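PDB 6SMO: Ketoacyl_synth_N domain-containing protein from Photorhabdus luminescens subsp. laumondii, which probably acts in polyketide or fatty-acid chain building as a beta-ketoacyl synthase family member, assembled with a ketosynthase-domain partner chain and holding a long poly-oxo chain. Local coordinates for residues C[12-17]-C[217-222]; C[102-107]-C[185-190]; C[267-272]-C[299-304]; C[324-329]-C[366-371]. All coordinates share one frame; numbering follows the deposited sequence.

Contact 1 (C[12-17]-C[217-222]); sequences AIHPDG and DFSEGA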
# COMPACT_ATOMS: atom_id res chain seq x y z
N ALA C 12 -9.99 -19.64 -4.07
CA ALA C 12 -8.64 -19.82 -3.48
C ALA C 12 -7.85 -20.83 -4.30
O ALA C 12 -8.48 -21.64 -4.95
CB ALA C 12 -8.79 -20.32 -2.08
N ILE C 13 -6.53 -20.77 -4.27
CA ILE C 13 -5.66 -21.78 -4.94
C ILE C 13 -4.58 -22.17 -3.93
O ILE C 13 -4.14 -21.32 -3.21
CB ILE C 13 -5.06 -21.28 -6.27
CG1 ILE C 13 -4.22 -20.02 -6.09
CG2 ILE C 13 -6.15 -21.06 -7.29
CD1 ILE C 13 -3.43 -19.66 -7.31
N HIS C 14 -4.20 -23.44 -3.87
CA HIS C 14 -3.23 -23.87 -2.83
C HIS C 14 -2.51 -25.13 -3.31
O HIS C 14 -2.98 -25.74 -4.25
CB HIS C 14 -4.03 -24.10 -1.55
CG HIS C 14 -3.25 -24.36 -0.32
ND1 HIS C 14 -3.24 -25.58 0.28
CD2 HIS C 14 -2.49 -23.58 0.45
CE1 HIS C 14 -2.49 -25.55 1.35
NE2 HIS C 14 -2.04 -24.34 1.47
N PRO C 15 -1.39 -25.55 -2.70
CA PRO C 15 -0.71 -26.78 -3.06
C PRO C 15 -1.67 -27.97 -2.94
O PRO C 15 -1.52 -28.90 -3.64
CB PRO C 15 0.32 -26.89 -1.95
CG PRO C 15 0.72 -25.48 -1.72
CD PRO C 15 -0.61 -24.77 -1.75
N ASP C 16 -2.55 -27.94 -1.95
CA ASP C 16 -3.60 -28.96 -1.77
C ASP C 16 -4.69 -28.83 -2.84
O ASP C 16 -5.39 -29.80 -3.05
CB ASP C 16 -4.08 -29.01 -0.32
CG ASP C 16 -3.09 -29.63 0.65
OD1 ASP C 16 -2.06 -30.11 0.21
OD2 ASP C 16 -3.38 -29.64 1.84
N GLY C 17 -4.96 -27.66 -3.39
CA GLY C 17 -5.99 -27.62 -4.45
C GLY C 17 -5.97 -26.37 -5.29
O GLY C 17 -5.66 -25.33 -4.78
N ASP C 217 5.52 -26.33 7.94
CA ASP C 217 6.05 -25.91 6.61
C ASP C 217 5.42 -24.56 6.24
O ASP C 217 4.68 -24.00 7.07
CB ASP C 217 5.76 -26.98 5.55
CG ASP C 217 6.41 -28.32 5.85
OD1 ASP C 217 7.60 -28.33 6.22
OD2 ASP C 217 5.71 -29.35 5.71
N PHE C 218 5.72 -24.05 5.03
CA PHE C 218 5.09 -22.85 4.42
C PHE C 218 4.46 -23.24 3.08
O PHE C 218 4.93 -24.20 2.45
CB PHE C 218 6.13 -21.74 4.22
CG PHE C 218 6.88 -21.34 5.46
CD1 PHE C 218 6.40 -20.32 6.28
CD2 PHE C 218 8.06 -21.97 5.81
CE1 PHE C 218 7.10 -19.95 7.42
CE2 PHE C 218 8.76 -21.60 6.95
CZ PHE C 218 8.27 -20.59 7.75
N SER C 219 3.42 -22.51 2.68
CA SER C 219 2.73 -22.75 1.39
C SER C 219 2.37 -21.41 0.76
O SER C 219 1.93 -20.52 1.47
CB SER C 219 1.50 -23.58 1.57
OG SER C 219 1.82 -24.82 2.15
N GLU C 220 2.54 -21.29 -0.56
CA GLU C 220 2.18 -20.04 -1.27
C GLU C 220 0.80 -20.22 -1.91
O GLU C 220 0.25 -21.31 -1.85
CB GLU C 220 3.23 -19.73 -2.34
CG GLU C 220 3.33 -20.79 -3.42
CD GLU C 220 4.39 -20.48 -4.46
OE1 GLU C 220 4.34 -21.05 -5.56
OE2 GLU C 220 5.28 -19.68 -4.16
N GLY C 221 0.28 -19.15 -2.48
CA GLY C 221 -1.04 -19.17 -3.15
C GLY C 221 -1.83 -17.91 -2.89
O GLY C 221 -1.20 -16.86 -2.64
N ALA C 222 -3.16 -18.00 -2.93
CA ALA C 222 -4.09 -16.86 -2.77
C ALA C 222 -5.47 -17.36 -2.32
O ALA C 222 -5.80 -18.53 -2.57
CB ALA C 222 -4.18 -16.09 -4.06
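I13 and A222 form an antiparallel hydrogen-bonded pair. I13 N donates to A222 O at 2.9 Å. The return bond, A222 N to I13 O, is weak at 3.5 Å. The I13 side chain has CG1 between the backbone N and the carbonyl carbon (chi1 59°). From there CG1 approaches A222 CB at 4.4 Å, on the same face of the sheet. Past this pair the 12-17 chain turns, with H14 and G17 bonded through their backbones. H14 CG lies anti to the backbone N (chi1 -172°), and the ring reaches S219. Its NE2 is 3.6 Å from S219 CB and is hydrogen-bonded to the carbonyl of L310. P15 CD lies over one face of the H14 ring, toward its rim. P15 CG comes to 3.9 Å from S219 CB, and P15 CD to 3.6 Å from E220 O. S219 CB therefore faces both imidazole and proline. E220 CB points away from this side, and its carboxylate bonds to S190. Helix 68-84 covers I13 and A222 through Y72. Helix 20-31 packs against A12 and H14 through I23. R47 of strand 46-47 lies against P15 and S219.

Contact 2 (C[102-107]-C[185-190]); sequences NCFGGW and ASEHLS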
# COMPACT_ATOMS: atom_id res chain seq x y z
N ASN C 102 -0.87 -8.46 1.59
CA ASN C 102 0.41 -8.98 1.04
C ASN C 102 1.59 -8.38 1.83
O ASN C 102 1.63 -7.15 1.96
CB ASN C 102 0.55 -8.68 -0.45
CG ASN C 102 1.84 -9.22 -1.04
OD1 ASN C 102 2.70 -8.45 -1.45
ND2 ASN C 102 1.99 -10.53 -1.06
N CYS C 103 2.50 -9.24 2.30
CA CYS C 103 3.60 -8.90 3.23
C CYS C 103 4.95 -8.84 2.50
O CYS C 103 5.67 -7.83 2.66
CB CYS C 103 3.67 -9.90 4.38
SG CYS C 103 2.13 -10.01 5.33
N PHE C 104 5.28 -9.88 1.72
CA PHE C 104 6.64 -10.12 1.15
C PHE C 104 6.81 -9.47 -0.23
O PHE C 104 7.96 -9.38 -0.69
CB PHE C 104 6.94 -11.62 1.09
CG PHE C 104 7.39 -12.21 2.40
CD1 PHE C 104 8.70 -12.07 2.83
CD2 PHE C 104 6.49 -12.90 3.21
CE1 PHE C 104 9.11 -12.61 4.04
CE2 PHE C 104 6.91 -13.44 4.42
CZ PHE C 104 8.21 -13.30 4.83
N GLY C 105 5.72 -9.03 -0.86
CA GLY C 105 5.76 -8.35 -2.18
C GLY C 105 5.97 -9.34 -3.31
O GLY C 105 5.42 -10.46 -3.22
N GLY C 106 6.73 -8.95 -4.33
CA GLY C 106 6.99 -9.75 -5.54
C GLY C 106 8.46 -9.73 -5.94
O GLY C 106 8.80 -8.99 -6.89
N TRP C 107 9.29 -10.53 -5.27
CA TRP C 107 10.76 -10.58 -5.46
C TRP C 107 11.12 -11.41 -6.71
O TRP C 107 12.18 -11.12 -7.30
CB TRP C 107 11.46 -11.12 -4.21
CG TRP C 107 11.78 -10.05 -3.21
CD1 TRP C 107 11.12 -9.79 -2.04
CD2 TRP C 107 12.83 -9.08 -3.30
NE1 TRP C 107 11.70 -8.73 -1.40
CE2 TRP C 107 12.74 -8.27 -2.15
CE3 TRP C 107 13.83 -8.81 -4.24
CZ2 TRP C 107 13.63 -7.22 -1.92
CZ3 TRP C 107 14.70 -7.77 -4.01
CH2 TRP C 107 14.60 -6.99 -2.86
N ALA C 185 -6.24 -12.01 0.06
CA ALA C 185 -4.77 -11.96 0.21
C ALA C 185 -4.10 -12.89 -0.81
O ALA C 185 -4.80 -13.74 -1.40
CB ALA C 185 -4.39 -12.34 1.62
N SER C 186 -2.79 -12.72 -1.01
CA SER C 186 -1.94 -13.53 -1.92
C SER C 186 -0.48 -13.44 -1.49
O SER C 186 -0.08 -12.36 -1.00
CB SER C 186 -2.13 -13.11 -3.35
OG SER C 186 -1.36 -13.92 -4.22
N GLU C 187 0.29 -14.50 -1.74
CA GLU C 187 1.73 -14.56 -1.40
C GLU C 187 2.47 -15.49 -2.36
O GLU C 187 1.91 -16.52 -2.74
CB GLU C 187 1.92 -15.14 -0.00
CG GLU C 187 1.51 -14.24 1.14
CD GLU C 187 2.37 -13.02 1.40
OE1 GLU C 187 1.97 -12.19 2.20
OE2 GLU C 187 3.44 -12.92 0.79
N HIS C 188 3.68 -15.10 -2.74
CA HIS C 188 4.66 -15.91 -3.52
C HIS C 188 5.97 -15.98 -2.73
O HIS C 188 6.62 -14.93 -2.57
CB HIS C 188 4.86 -15.32 -4.92
CG HIS C 188 5.81 -16.10 -5.76
ND1 HIS C 188 5.44 -17.25 -6.43
CD2 HIS C 188 7.12 -15.90 -6.04
CE1 HIS C 188 6.48 -17.73 -7.09
NE2 HIS C 188 7.52 -16.92 -6.86
N LEU C 189 6.34 -17.18 -2.26
CA LEU C 189 7.48 -17.41 -1.33
C LEU C 189 8.56 -18.26 -1.99
O LEU C 189 9.52 -18.63 -1.29
CB LEU C 189 6.95 -18.09 -0.06
CG LEU C 189 5.76 -17.43 0.62
CD1 LEU C 189 5.25 -18.29 1.76
CD2 LEU C 189 6.10 -16.04 1.12
N SER C 190 8.43 -18.56 -3.29
CA SER C 190 9.29 -19.53 -4.03
C SER C 190 10.52 -18.83 -4.64
O SER C 190 11.39 -19.55 -5.17
CB SER C 190 8.50 -20.25 -5.09
OG SER C 190 7.53 -21.10 -4.50
O HOH W 1 4.38 -12.38 -1.89
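In this thiolase-fold domain, N102 and E187 meet where the parallel neighbour strands 96-101 and 180-187 run out into loops. N102 has CG anti to its own N (chi1 -179°), which turns the amide to the 185-190 chain. ND2 donates to S186 O at 2.8 Å, with S186 O 18° out of the amide plane. OD1 takes a weak bond from G105 N within the loop. The E187 chain is bent at chi2 (-70°) and brings its carboxylate to the backbone of C103. OE1 accepts a bond from C103 N at 3.0 Å, on its syn side, and also bonds to S315 OG. A water joins the two segments. It accepts from N102 ND2 at 3.1 Å and from H188 N at 2.9 Å. G105 O and E187 OE2 are both near enough to take its protons, but counting further atoms, it has more acceptors in reach than protons. The N102 side chain is about 11 Å from the bound poly-oxo ligand. W107 meets W133, a pocket residue, edge-to-face. F104 also packs on F165 of the PKS_KS partner chain. The F104 ring has E187 OE2 in plane at its edge, and its CD2 touches L189 CD2 at 3.8 Å.

Contact 3 (C[267-272]-C[299-304]); sequences ELFNHN and IKTSFI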
# COMPACT_ATOMS: atom_id res chain seq x y z
N GLU C 267 -16.19 -12.24 22.84
CA GLU C 267 -17.39 -11.38 22.67
C GLU C 267 -18.07 -11.68 21.32
O GLU C 267 -19.30 -11.48 21.23
CB GLU C 267 -17.03 -9.89 22.78
CG GLU C 267 -17.08 -9.36 24.20
CD GLU C 267 -16.56 -7.94 24.37
OE1 GLU C 267 -16.18 -7.59 25.51
OE2 GLU C 267 -16.54 -7.19 23.37
N LEU C 268 -17.31 -12.13 20.32
CA LEU C 268 -17.81 -12.45 18.95
C LEU C 268 -18.85 -13.58 19.01
O LEU C 268 -19.76 -13.58 18.16
CB LEU C 268 -16.65 -12.84 18.03
CG LEU C 268 -15.77 -11.70 17.52
CD1 LEU C 268 -14.62 -12.24 16.68
CD2 LEU C 268 -16.57 -10.69 16.72
N PHE C 269 -18.71 -14.50 19.97
CA PHE C 269 -19.54 -15.73 20.10
C PHE C 269 -21.00 -15.38 20.41
O PHE C 269 -21.89 -16.10 19.93
CB PHE C 269 -18.97 -16.67 21.17
CG PHE C 269 -17.82 -17.52 20.70
CD1 PHE C 269 -16.51 -17.09 20.82
CD2 PHE C 269 -18.05 -18.76 20.12
CE1 PHE C 269 -15.46 -17.88 20.38
CE2 PHE C 269 -17.00 -19.55 19.68
CZ PHE C 269 -15.70 -19.10 19.81
N ASN C 270 -21.24 -14.30 21.17
CA ASN C 270 -22.58 -13.89 21.67
C ASN C 270 -23.17 -15.03 22.53
O ASN C 270 -24.39 -15.26 22.46
CB ASN C 270 -23.52 -13.48 20.53
CG ASN C 270 -23.41 -12.01 20.17
OD1 ASN C 270 -22.31 -11.46 20.12
ND2 ASN C 270 -24.54 -11.37 19.93
N HIS C 271 -22.31 -15.70 23.31
CA HIS C 271 -22.65 -16.82 24.23
C HIS C 271 -23.29 -17.98 23.45
O HIS C 271 -24.13 -18.69 24.04
CB HIS C 271 -23.57 -16.33 25.36
CG HIS C 271 -23.02 -15.18 26.14
ND1 HIS C 271 -23.54 -13.90 26.04
CD2 HIS C 271 -22.01 -15.10 27.03
CE1 HIS C 271 -22.88 -13.09 26.83
NE2 HIS C 271 -21.93 -13.81 27.45
N ASN C 272 -22.89 -18.19 22.19
CA ASN C 272 -23.42 -19.27 21.31
C ASN C 272 -22.63 -20.56 21.59
O ASN C 272 -21.38 -20.50 21.57
CB ASN C 272 -23.35 -18.89 19.83
CG ASN C 272 -24.07 -19.87 18.92
OD1 ASN C 272 -24.84 -20.70 19.38
ND2 ASN C 272 -23.81 -19.77 17.63
N ILE C 299 -17.77 -19.46 27.84
CA ILE C 299 -17.93 -19.89 26.42
C ILE C 299 -17.46 -21.35 26.31
O ILE C 299 -16.37 -21.66 26.81
CB ILE C 299 -17.15 -18.97 25.46
CG1 ILE C 299 -17.49 -17.49 25.68
CG2 ILE C 299 -17.35 -19.38 24.01
CD1 ILE C 299 -18.94 -17.14 25.44
N LYS C 300 -18.28 -22.20 25.67
CA LYS C 300 -17.99 -23.64 25.43
C LYS C 300 -18.14 -23.91 23.93
O LYS C 300 -19.28 -23.83 23.42
CB LYS C 300 -18.90 -24.53 26.28
CG LYS C 300 -20.39 -24.24 26.21
CD LYS C 300 -21.15 -24.64 27.46
CE LYS C 300 -20.97 -23.64 28.59
NZ LYS C 300 -21.63 -24.10 29.83
N THR C 301 -17.02 -24.19 23.25
CA THR C 301 -16.92 -24.34 21.78
C THR C 301 -15.93 -25.47 21.44
O THR C 301 -15.21 -25.92 22.36
CB THR C 301 -16.51 -23.01 21.12
OG1 THR C 301 -16.41 -23.21 19.71
CG2 THR C 301 -15.21 -22.45 21.66
N SER C 302 -15.91 -25.90 20.18
CA SER C 302 -14.99 -26.93 19.63
C SER C 302 -13.77 -26.25 19.00
O SER C 302 -13.96 -25.26 18.26
CB SER C 302 -15.71 -27.81 18.63
OG SER C 302 -14.87 -28.87 18.20
N PHE C 303 -12.57 -26.76 19.29
CA PHE C 303 -11.27 -26.27 18.76
C PHE C 303 -10.85 -27.14 17.56
O PHE C 303 -10.71 -28.36 17.74
CB PHE C 303 -10.19 -26.27 19.84
CG PHE C 303 -10.21 -25.07 20.75
CD1 PHE C 303 -11.22 -24.89 21.69
CD2 PHE C 303 -9.21 -24.10 20.66
CE1 PHE C 303 -11.23 -23.78 22.52
CE2 PHE C 303 -9.23 -22.99 21.49
CZ PHE C 303 -10.23 -22.84 22.42
N ILE C 304 -10.68 -26.51 16.39
CA ILE C 304 -10.21 -27.16 15.14
C ILE C 304 -9.03 -26.35 14.59
O ILE C 304 -9.23 -25.17 14.24
CB ILE C 304 -11.36 -27.30 14.12
CG1 ILE C 304 -12.33 -28.41 14.54
CG2 ILE C 304 -10.83 -27.52 12.71
CD1 ILE C 304 -13.66 -28.39 13.81
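F269 carries this contact with I299 and T301, and its side chain can be followed outward. CB points toward the 299-304 chain and lies 4.2 Å from I299 CG2. F269 CG is closer, 3.8 Å from I299 CG2, and F269 CD1 and CD2 are each 4.0 Å from I299 CG2. The methyl thus sits over one ring face, toward the CG end. It makes a CH-pi contact, 4.0 Å from the ring centroid and 15° off the normal. I299 CG2 lies anti to its backbone N, which aims this branch at the ring. Farther out, CE2 is 3.7 Å from T301 OG1. CZ, the tip, is 3.9 Å from T301 CG2. The threonine crosses the ring end at about a right angle. T301 OG1 is not left to the ring alone: it hydrogen-bonds to A275 O. The other branch of I299, through CG1, ends at H271. Its CD1 is 3.9 Å from H271 CA and meets the H271 ring at CD2. The loop is bent tightly here, with N272 N bonded to F269 O. Between the two segments the contact is van der Waals packing, with H271 and K300 at its exposed margin. In the fold it ties the loop before strand 275-278 to the chain entering strand 302-304. These two strands are parallel neighbours joined through helix 286-296, a beta-alpha-beta crossover. F294 of that helix meets F269 edge-to-face and also touches I299. A275 and F277 of strand 275-278 and I353 of strand 351-356 pack round the same ring.

Contact 4 (C[324-329]-C[366-371]); sequences LASSFL and LSFSAI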
# COMPACT_ATOMS: atom_id res chain seq x y z
N LEU C 324 -12.86 -21.28 3.48
CA LEU C 324 -13.34 -22.63 3.90
C LEU C 324 -14.57 -22.49 4.80
O LEU C 324 -15.56 -23.21 4.54
CB LEU C 324 -12.21 -23.38 4.62
CG LEU C 324 -11.39 -24.34 3.77
CD1 LEU C 324 -10.89 -23.68 2.49
CD2 LEU C 324 -10.21 -24.89 4.56
N ALA C 325 -14.51 -21.61 5.80
CA ALA C 325 -15.58 -21.38 6.80
C ALA C 325 -16.88 -20.96 6.11
O ALA C 325 -17.96 -21.40 6.55
CB ALA C 325 -15.14 -20.34 7.81
N SER C 326 -16.78 -20.13 5.06
CA SER C 326 -17.92 -19.66 4.22
C SER C 326 -18.55 -20.85 3.47
O SER C 326 -19.79 -20.88 3.38
CB SER C 326 -17.48 -18.58 3.26
OG SER C 326 -17.03 -17.44 3.97
N SER C 327 -17.72 -21.77 2.97
CA SER C 327 -18.15 -22.99 2.23
C SER C 327 -18.86 -23.96 3.19
O SER C 327 -19.88 -24.56 2.77
CB SER C 327 -16.98 -23.66 1.54
OG SER C 327 -16.40 -22.79 0.58
N PHE C 328 -18.35 -24.11 4.41
CA PHE C 328 -18.91 -25.00 5.47
C PHE C 328 -20.32 -24.52 5.86
O PHE C 328 -21.22 -25.36 5.98
CB PHE C 328 -17.99 -25.06 6.69
CG PHE C 328 -16.89 -26.09 6.60
CD1 PHE C 328 -17.19 -27.45 6.58
CD2 PHE C 328 -15.55 -25.71 6.56
CE1 PHE C 328 -16.18 -28.39 6.51
CE2 PHE C 328 -14.55 -26.66 6.48
CZ PHE C 328 -14.86 -28.00 6.46
N LEU C 329 -20.49 -23.20 6.06
CA LEU C 329 -21.75 -22.58 6.56
C LEU C 329 -22.80 -22.50 5.44
O LEU C 329 -23.98 -22.27 5.78
CB LEU C 329 -21.44 -21.18 7.11
CG LEU C 329 -20.68 -21.14 8.43
CD1 LEU C 329 -20.13 -19.75 8.70
CD2 LEU C 329 -21.57 -21.59 9.58
N LEU C 366 -12.26 -12.83 12.90
CA LEU C 366 -13.47 -12.62 12.05
C LEU C 366 -14.57 -13.59 12.50
O LEU C 366 -14.23 -14.72 12.91
CB LEU C 366 -13.09 -12.85 10.59
CG LEU C 366 -12.31 -11.72 9.92
CD1 LEU C 366 -11.60 -12.21 8.67
CD2 LEU C 366 -13.21 -10.54 9.59
N SER C 367 -15.83 -13.16 12.42
CA SER C 367 -17.04 -13.94 12.79
C SER C 367 -17.94 -14.10 11.57
O SER C 367 -18.36 -13.08 11.00
CB SER C 367 -17.77 -13.28 13.93
OG SER C 367 -18.96 -13.99 14.25
N PHE C 368 -18.23 -15.36 11.18
CA PHE C 368 -19.13 -15.73 10.06
C PHE C 368 -20.30 -16.56 10.62
O PHE C 368 -20.04 -17.49 11.41
CB PHE C 368 -18.36 -16.49 8.98
CG PHE C 368 -17.28 -15.69 8.31
CD1 PHE C 368 -17.57 -14.89 7.21
CD2 PHE C 368 -15.98 -15.72 8.77
CE1 PHE C 368 -16.58 -14.15 6.59
CE2 PHE C 368 -14.99 -14.98 8.15
CZ PHE C 368 -15.29 -14.19 7.07
N SER C 369 -21.53 -16.22 10.22
CA SER C 369 -22.79 -16.84 10.70
C SER C 369 -23.61 -17.37 9.52
O SER C 369 -23.57 -16.75 8.44
CB SER C 369 -23.59 -15.86 11.52
OG SER C 369 -22.85 -15.44 12.66
N ALA C 370 -24.33 -18.48 9.73
CA ALA C 370 -25.09 -19.23 8.69
C ALA C 370 -26.33 -18.43 8.26
O ALA C 370 -26.74 -17.52 9.00
CB ALA C 370 -25.48 -20.59 9.22
N ILE C 371 -26.89 -18.78 7.10
CA ILE C 371 -28.09 -18.15 6.47
C ILE C 371 -27.73 -16.71 6.08
O ILE C 371 -27.86 -15.78 6.88
CB ILE C 371 -29.32 -18.23 7.39
CG1 ILE C 371 -29.59 -19.67 7.85
CG2 ILE C 371 -30.55 -17.62 6.72
CD1 ILE C 371 -30.50 -19.78 9.06
OXT ILE C 371 -27.31 -16.45 4.96
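Helix segment 324-329 runs nearly parallel to strand segment 366-369, with axes 18° apart and 8.9 Å at closest approach. L329 and F368 make the main side-chain contact. L329 CB points toward the strand, and CG is anti to the carbonyl carbon. This chi1 of -72° turns the fork to the 366-371 chain, and its two methyls meet two different residues, F368 and A370. CD1 meets F368, 3.7 Å from its CB and 3.5 Å from its O. CD2 goes to A370, 4.1 Å from its CB. The L329 and F368 side chains cross at about a right angle. F368 CB also points toward the helix. Its ring extends along the helix to S326, whose OG is 4.2 Å from F368 CD1. That hydroxyl is already bonded to S322 O in its own helix. The helix lies on the sheet, with A325 and L329 on strand 351-356. S326 touches V7 and V10 of strand 5-13. The F368 side chain also packs on V7 and on C242 and L244 of strand 242-251. S369 CB points away from the helix, and S367 and S369 both bond to T245 through their hydroxyls. The two faces of the strand thus differ in chemistry. Toward the helix the contact is apolar, so it rests on the packing of leucine, phenylalanine and alanine. The one nearby hydroxyl, S326 OG, is satisfied within the helix.

How the contacts relate
Contacts 1, 2 and 4 are buried, while contact 3 is at the surface. All four reach the same mixed sheet. Contacts 1 and 2 share its neighbouring strands 218-229 and 180-187 and touch directly: E220 OE2 bonds to S190 OG, and E187 N to G221 O. Contacts 3 and 4 lie on the other side of the chain's centre from contact 2. They touch where L268 meets S367. Their chemistry differs. Contact 1 is backbone pairing with a small side-chain cluster. Contact 2 is polar, with a buried carboxylate, an amide and a water near the ligand pocket. Contacts 3 and 4 are apolar packing, loop on loop and helix on strand.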